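Side-chain contacts in 2-hydroxyisobutanoyl-CoA mutase large subunit (Aquincola tertiaricarbonis, PDB 4R3U), which works with a small cobalamin-binding subunit to interconvert 2-hydroxyisobutyryl-CoA and (S)-3-hydroxybutyryl-CoA: residues G53-Q58 with T426-K431; S262-E267 with F306-A311. All coordinates share one frame; numbering follows the deposited sequence.

Contact 1 of 2, residues G53-Q58 with T426-K431; sequences GDFPVQ and TTEYEK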
loop_
_atom_site.group_PDB
_atom_site.type_symbol
_atom_site.label_atom_id
_atom_site.label_comp_id
_atom_site.label_asym_id
_atom_site.label_seq_id
_atom_site.Cartn_x
_atom_site.Cartn_y
_atom_site.Cartn_z
ATOM N N GLY A 53 5.977 -15.853 -10.262
ATOM C CA GLY A 53 5.697 -17.282 -10.342
ATOM C C GLY A 53 5.978 -17.926 -11.685
ATOM O O GLY A 53 5.548 -19.054 -11.916
ATOM N N ASP A 54 6.726 -17.206 -12.564
ATOM C CA ASP A 54 7.203 -17.638 -13.889
ATOM C C ASP A 54 6.163 -17.902 -14.984
ATOM O O ASP A 54 6.424 -18.652 -15.926
ATOM C CB ASP A 54 8.213 -18.787 -13.770
ATOM C CG ASP A 54 9.661 -18.384 -13.733
ATOM O OD1 ASP A 54 9.946 -17.198 -13.431
ATOM O OD2 ASP A 54 10.518 -19.261 -13.962
ATOM N N PHE A 55 4.997 -17.285 -14.873
ATOM C CA PHE A 55 3.983 -17.408 -15.914
ATOM C C PHE A 55 4.248 -16.289 -16.904
ATOM O O PHE A 55 4.385 -15.139 -16.476
ATOM C CB PHE A 55 2.574 -17.249 -15.322
ATOM C CG PHE A 55 1.925 -18.513 -14.837
ATOM C CD1 PHE A 55 2.553 -19.321 -13.904
ATOM C CD2 PHE A 55 0.651 -18.871 -15.275
ATOM C CE1 PHE A 55 1.949 -20.489 -13.449
ATOM C CE2 PHE A 55 0.029 -20.028 -14.799
ATOM C CZ PHE A 55 0.683 -20.829 -13.886
ATOM N N PRO A 56 4.387 -16.588 -18.213
ATOM C CA PRO A 56 4.616 -15.499 -19.182
ATOM C C PRO A 56 3.377 -14.601 -19.319
ATOM O O PRO A 56 2.232 -15.087 -19.342
ATOM C CB PRO A 56 4.958 -16.231 -20.481
ATOM C CG PRO A 56 4.351 -17.578 -20.351
ATOM C CD PRO A 56 4.288 -17.907 -18.882
ATOM N N VAL A 57 3.617 -13.276 -19.381
ATOM C CA VAL A 57 2.558 -12.280 -19.519
ATOM C C VAL A 57 2.603 -11.537 -20.853
ATOM O O VAL A 57 3.693 -11.297 -21.395
ATOM C CB VAL A 57 2.429 -11.326 -18.310
ATOM C CG1 VAL A 57 2.103 -12.098 -17.049
ATOM C CG2 VAL A 57 3.680 -10.465 -18.118
ATOM N N GLN A 58 1.410 -11.215 -21.401
ATOM C CA GLN A 58 1.299 -10.445 -22.645
ATOM C C GLN A 58 1.426 -8.928 -22.315
ATOM O O GLN A 58 1.197 -8.530 -21.169
ATOM C CB GLN A 58 -0.058 -10.701 -23.334
ATOM C CG GLN A 58 -0.307 -12.170 -23.770
ATOM C CD GLN A 58 -1.745 -12.449 -24.174
ATOM O OE1 GLN A 58 -2.547 -11.551 -24.413
ATOM N NE2 GLN A 58 -2.116 -13.699 -24.248
ATOM N N THR A 426 -6.250 -16.304 -14.184
ATOM C CA THR A 426 -7.068 -17.203 -13.352
ATOM C C THR A 426 -7.236 -18.542 -14.106
ATOM O O THR A 426 -7.035 -19.619 -13.528
ATOM C CB THR A 426 -8.448 -16.570 -13.051
ATOM O OG1 THR A 426 -8.269 -15.336 -12.348
ATOM C CG2 THR A 426 -9.386 -17.512 -12.282
ATOM N N THR A 427 -7.554 -18.454 -15.415
ATOM C CA THR A 427 -7.746 -19.636 -16.266
ATOM C C THR A 427 -6.452 -20.450 -16.500
ATOM O O THR A 427 -6.509 -21.684 -16.545
ATOM C CB THR A 427 -8.574 -19.266 -17.506
ATOM O OG1 THR A 427 -9.852 -18.760 -17.068
ATOM C CG2 THR A 427 -8.758 -20.435 -18.449
ATOM N N GLU A 428 -5.311 -19.750 -16.645
ATOM C CA GLU A 428 -3.978 -20.329 -16.834
ATOM C C GLU A 428 -3.593 -21.100 -15.574
ATOM O O GLU A 428 -3.208 -22.268 -15.673
ATOM C CB GLU A 428 -2.936 -19.249 -17.182
ATOM C CG GLU A 428 -2.575 -19.217 -18.655
ATOM C CD GLU A 428 -1.854 -20.462 -19.162
ATOM O OE1 GLU A 428 -2.517 -21.305 -19.812
ATOM O OE2 GLU A 428 -0.635 -20.601 -18.900
ATOM N N TYR A 429 -3.787 -20.486 -14.385
ATOM C CA TYR A 429 -3.546 -21.149 -13.105
ATOM C C TYR A 429 -4.364 -22.446 -12.951
ATOM O O TYR A 429 -3.778 -23.481 -12.642
ATOM C CB TYR A 429 -3.761 -20.188 -11.913
ATOM C CG TYR A 429 -2.454 -19.605 -11.448
ATOM C CD1 TYR A 429 -1.672 -20.265 -10.493
ATOM C CD2 TYR A 429 -1.916 -18.477 -12.066
ATOM C CE1 TYR A 429 -0.414 -19.784 -10.133
ATOM C CE2 TYR A 429 -0.670 -17.980 -11.703
ATOM C CZ TYR A 429 0.074 -18.631 -10.732
ATOM O OH TYR A 429 1.325 -18.168 -10.423
ATOM N N GLU A 430 -5.684 -22.396 -13.245
ATOM C CA GLU A 430 -6.625 -23.521 -13.196
ATOM C C GLU A 430 -6.095 -24.745 -13.971
ATOM O O GLU A 430 -5.908 -25.812 -13.393
ATOM C CB GLU A 430 -7.988 -23.074 -13.743
ATOM C CG GLU A 430 -9.060 -24.137 -13.586
ATOM C CD GLU A 430 -10.277 -24.005 -14.473
ATOM O OE1 GLU A 430 -11.181 -24.863 -14.359
ATOM O OE2 GLU A 430 -10.302 -23.090 -15.327
ATOM N N LYS A 431 -5.809 -24.553 -15.269
ATOM C CA LYS A 431 -5.286 -25.573 -16.165
ATOM C C LYS A 431 -3.942 -26.130 -15.672
ATOM O O LYS A 431 -3.780 -27.352 -15.613
ATOM C CB LYS A 431 -5.204 -25.043 -17.606
ATOM C CG LYS A 431 -6.583 -24.763 -18.209
ATOM C CD LYS A 431 -6.516 -23.976 -19.514
ATOM C CE LYS A 431 -7.881 -23.744 -20.133
ATOM N NZ LYS A 431 -7.830 -22.793 -21.283
HETATM O O HOH W 1 3.644 -20.103 -10.217
#

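Contact 2 of 2, residues S262-E267 with F306-A311; sequences SSPLQE and FFEEVA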
loop_
_atom_site.group_PDB
_atom_site.type_symbol
_atom_site.label_atom_id
_atom_site.label_comp_id
_atom_site.label_asym_id
_atom_site.label_seq_id
_atom_site.Cartn_x
_atom_site.Cartn_y
_atom_site.Cartn_z
ATOM N N SER A 262 8.476 -22.076 -2.702
ATOM C CA SER A 262 7.688 -22.521 -3.864
ATOM C C SER A 262 7.194 -21.369 -4.722
ATOM O O SER A 262 7.213 -20.200 -4.332
ATOM C CB SER A 262 6.499 -23.379 -3.427
ATOM O OG SER A 262 5.296 -22.630 -3.275
ATOM N N SER A 263 6.710 -21.727 -5.890
ATOM C CA SER A 263 6.080 -20.797 -6.794
ATOM C C SER A 263 4.599 -20.738 -6.369
ATOM O O SER A 263 4.114 -21.692 -5.732
ATOM C CB SER A 263 6.172 -21.337 -8.224
ATOM O OG SER A 263 5.469 -22.564 -8.285
ATOM N N PRO A 264 3.837 -19.687 -6.763
ATOM C CA PRO A 264 2.389 -19.687 -6.496
ATOM C C PRO A 264 1.646 -20.920 -7.079
ATOM O O PRO A 264 0.671 -21.370 -6.497
ATOM C CB PRO A 264 1.933 -18.380 -7.151
ATOM C CG PRO A 264 3.141 -17.509 -7.110
ATOM C CD PRO A 264 4.237 -18.448 -7.457
ATOM N N LEU A 265 2.128 -21.483 -8.197
ATOM C CA LEU A 265 1.552 -22.679 -8.815
ATOM C C LEU A 265 1.797 -23.917 -7.956
ATOM O O LEU A 265 0.890 -24.729 -7.799
ATOM C CB LEU A 265 2.088 -22.905 -10.246
ATOM C CG LEU A 265 1.528 -24.141 -11.004
ATOM C CD1 LEU A 265 -0.003 -24.077 -11.148
ATOM C CD2 LEU A 265 2.204 -24.311 -12.338
ATOM N N GLN A 266 3.010 -24.065 -7.404
ATOM C CA GLN A 266 3.347 -25.180 -6.511
ATOM C C GLN A 266 2.535 -25.049 -5.221
ATOM O O GLN A 266 1.960 -26.028 -4.750
ATOM C CB GLN A 266 4.849 -25.234 -6.223
ATOM C CG GLN A 266 5.686 -25.702 -7.411
ATOM C CD GLN A 266 7.114 -25.212 -7.357
ATOM O OE1 GLN A 266 7.527 -24.478 -6.463
ATOM N NE2 GLN A 266 7.888 -25.544 -8.356
ATOM N N GLU A 267 2.395 -23.825 -4.723
ATOM C CA GLU A 267 1.611 -23.540 -3.538
ATOM C C GLU A 267 0.167 -24.031 -3.715
ATOM O O GLU A 267 -0.284 -24.906 -2.959
ATOM C CB GLU A 267 1.633 -22.037 -3.229
ATOM C CG GLU A 267 0.694 -21.719 -2.084
ATOM C CD GLU A 267 0.398 -20.271 -1.803
ATOM O OE1 GLU A 267 0.821 -19.408 -2.601
ATOM O OE2 GLU A 267 -0.289 -20.003 -0.790
ATOM N N PHE A 306 1.252 -8.716 -7.369
ATOM C CA PHE A 306 -0.086 -8.204 -7.128
ATOM C C PHE A 306 -1.233 -8.939 -7.847
ATOM O O PHE A 306 -2.131 -9.445 -7.174
ATOM C CB PHE A 306 -0.121 -6.682 -7.362
ATOM C CG PHE A 306 -1.410 -6.030 -6.938
ATOM C CD1 PHE A 306 -1.649 -5.736 -5.598
ATOM C CD2 PHE A 306 -2.391 -5.713 -7.878
ATOM C CE1 PHE A 306 -2.848 -5.150 -5.197
ATOM C CE2 PHE A 306 -3.581 -5.099 -7.484
ATOM C CZ PHE A 306 -3.804 -4.823 -6.142
ATOM N N PHE A 307 -1.189 -8.999 -9.194
ATOM C CA PHE A 307 -2.232 -9.638 -10.000
ATOM C C PHE A 307 -2.201 -11.135 -10.020
ATOM O O PHE A 307 -3.275 -11.747 -9.929
ATOM C CB PHE A 307 -2.315 -9.061 -11.402
ATOM C CG PHE A 307 -2.802 -7.635 -11.398
ATOM C CD1 PHE A 307 -4.123 -7.335 -11.077
ATOM C CD2 PHE A 307 -1.935 -6.590 -11.678
ATOM C CE1 PHE A 307 -4.573 -6.020 -11.070
ATOM C CE2 PHE A 307 -2.387 -5.278 -11.662
ATOM C CZ PHE A 307 -3.709 -5.004 -11.371
ATOM N N GLU A 308 -0.980 -11.735 -10.059
ATOM C CA GLU A 308 -0.801 -13.188 -10.006
ATOM C C GLU A 308 -1.441 -13.826 -8.729
ATOM O O GLU A 308 -2.087 -14.869 -8.814
ATOM C CB GLU A 308 0.671 -13.520 -10.100
ATOM C CG GLU A 308 1.036 -14.949 -9.770
ATOM C CD GLU A 308 2.473 -15.252 -10.130
ATOM O OE1 GLU A 308 3.388 -14.664 -9.502
ATOM O OE2 GLU A 308 2.674 -16.011 -11.108
ATOM N N GLU A 309 -1.260 -13.183 -7.572
ATOM C CA GLU A 309 -1.792 -13.621 -6.281
ATOM C C GLU A 309 -3.301 -13.608 -6.250
ATOM O O GLU A 309 -3.880 -14.563 -5.782
ATOM C CB GLU A 309 -1.166 -12.791 -5.138
ATOM C CG GLU A 309 0.289 -13.164 -4.939
ATOM C CD GLU A 309 0.494 -14.628 -4.570
ATOM O OE1 GLU A 309 -0.032 -15.047 -3.515
ATOM O OE2 GLU A 309 1.174 -15.358 -5.329
ATOM N N VAL A 310 -3.934 -12.596 -6.846
ATOM C CA VAL A 310 -5.391 -12.493 -6.988
ATOM C C VAL A 310 -5.905 -13.620 -7.927
ATOM O O VAL A 310 -6.872 -14.309 -7.597
ATOM C CB VAL A 310 -5.810 -11.080 -7.490
ATOM C CG1 VAL A 310 -7.309 -11.007 -7.737
ATOM C CG2 VAL A 310 -5.368 -9.988 -6.511
ATOM N N ALA A 311 -5.229 -13.815 -9.071
ATOM C CA ALA A 311 -5.562 -14.842 -10.053
ATOM C C ALA A 311 -5.495 -16.235 -9.397
ATOM O O ALA A 311 -6.368 -17.072 -9.633
ATOM C CB ALA A 311 -4.578 -14.776 -11.202
HETATM O O HOH W 2 2.333 -17.648 -3.844
#

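Contact 1 of 2, residues G53-Q58 with T426-K431
F55 and E428 bring the two backbones nearest, with their CA atoms 8.5 Å apart: the loop that leads from G53 into the short strand 56-57 passes one flank of helix 420-442, and no hydrogen bond joins the segments directly. The gap is filled by an offset stack of the F55 and Y429 rings, whose centroids lie 4.1 Å apart and whose planes are only 3° from parallel. The shift places CE2 of Y429 over the middle of the F55 ring, and CZ of F55 over the middle of the Y429 ring. The closest carbons are F55 CE2 and Y429 CD2 at 3.7 Å. F55 reaches the helix with CG anti to its own carbonyl carbon (chi1 -89°), and its ring edge runs up to the helix backbone at E428 C. There CB of E428 touches F55 CE2 at 3.9 Å, while the E428 chain bends at chi2 and its carboxylate plane stands 61° from the ring. At the far end of the Y429 ring a water donates to both Y429 OH (3.0 Å) and the carbonyl oxygen G53 O (2.8 Å), bridging loop and helix. Y429 OH also hydrogen-bonds E308 of helix 306-327, so the phenol is held at its tip as well as on one ring face. L425 and K432 of the same helix and L265 of helix 264-283 also pack against F55. The contact is an aromatic stack, away from the annotated sites, that fastens an N-terminal loop to helix 420-442 on the outside of the TIM-barrel domain.

Contact 2 of 2, residues S262-E267 with F306-A311
P264, the first residue of helix 264-283, meets two consecutive glutamates, E308 and E309, in the first turn of helix 306-327. From P264, CB touches E309 OE2 at 3.6 Å. The next ring atom, CG, lies 3.4 Å from E309 OE2 and 3.7 Å from E308 OE1, so the ring meets both carboxylates through carbon. Each glutamate chain runs at about a right angle to the proline, yet they arrive differently. E308 is extended, with CG opposite the backbone N (chi1 168°); its OE1 accepts from G53 N, and its OE2 is hydrogen-bonded to the hydroxyls of T51 and Y429. E309 instead folds back at chi2 (-60°), which carries OE2 onto the proline ring. Its other oxygen, OE1, forms a salt bridge with K312 and accepts from Q303 N.

One helical turn beyond the proline, E267 OE1 comes within 4.5 Å of E309 OE1. The like charges are probably eased by K312, which forms salt bridges with both, and by a water that donates to E267 OE1 (2.6 Å) and E309 OE2 (3.0 Å). E267 OE2 accepts from V301 N. The start of helix 264-283 is secured separately by a capping box: Q266 N donates to S263 OG at 3.0 Å, and S263 N returns a bond to Q266 OE1 at 2.9 Å, from above the amide carbonyl plane. S263 O is gripped twice, by S262 OG and by E267 N. Buried carboxylates are thus matched by lysine, water, hydroxyls and backbone N-H groups where two consecutive barrel helices, separated by strand 298-302, meet at their N-terminal ends in the alpha/beta pattern of a TIM barrel.

In the fold
Contacts 1 and 2 adjoin, their centres about 9 Å apart, and E308 and P264 join them. E308 OE2 lies 2.6 Å from Y429 OH and E308 OE1 2.9 Å from G53 N, so one carboxylate holds the helix and the loop of contact 1 together. P264 adds packing, with CB 3.3 Å from Y429 OH and CD 3.4 Å from G53 CA. Helices 264-283, 306-327 and 420-442 thereby converge with the loop of 53-58. Both contacts also touch the second copy of this subunit. Both lie away from the substrate and cofactor sites; in contact 2 the E309 side chain is about 14 Å from bound cobalamin and from 3-hydroxybutanoyl-CoA.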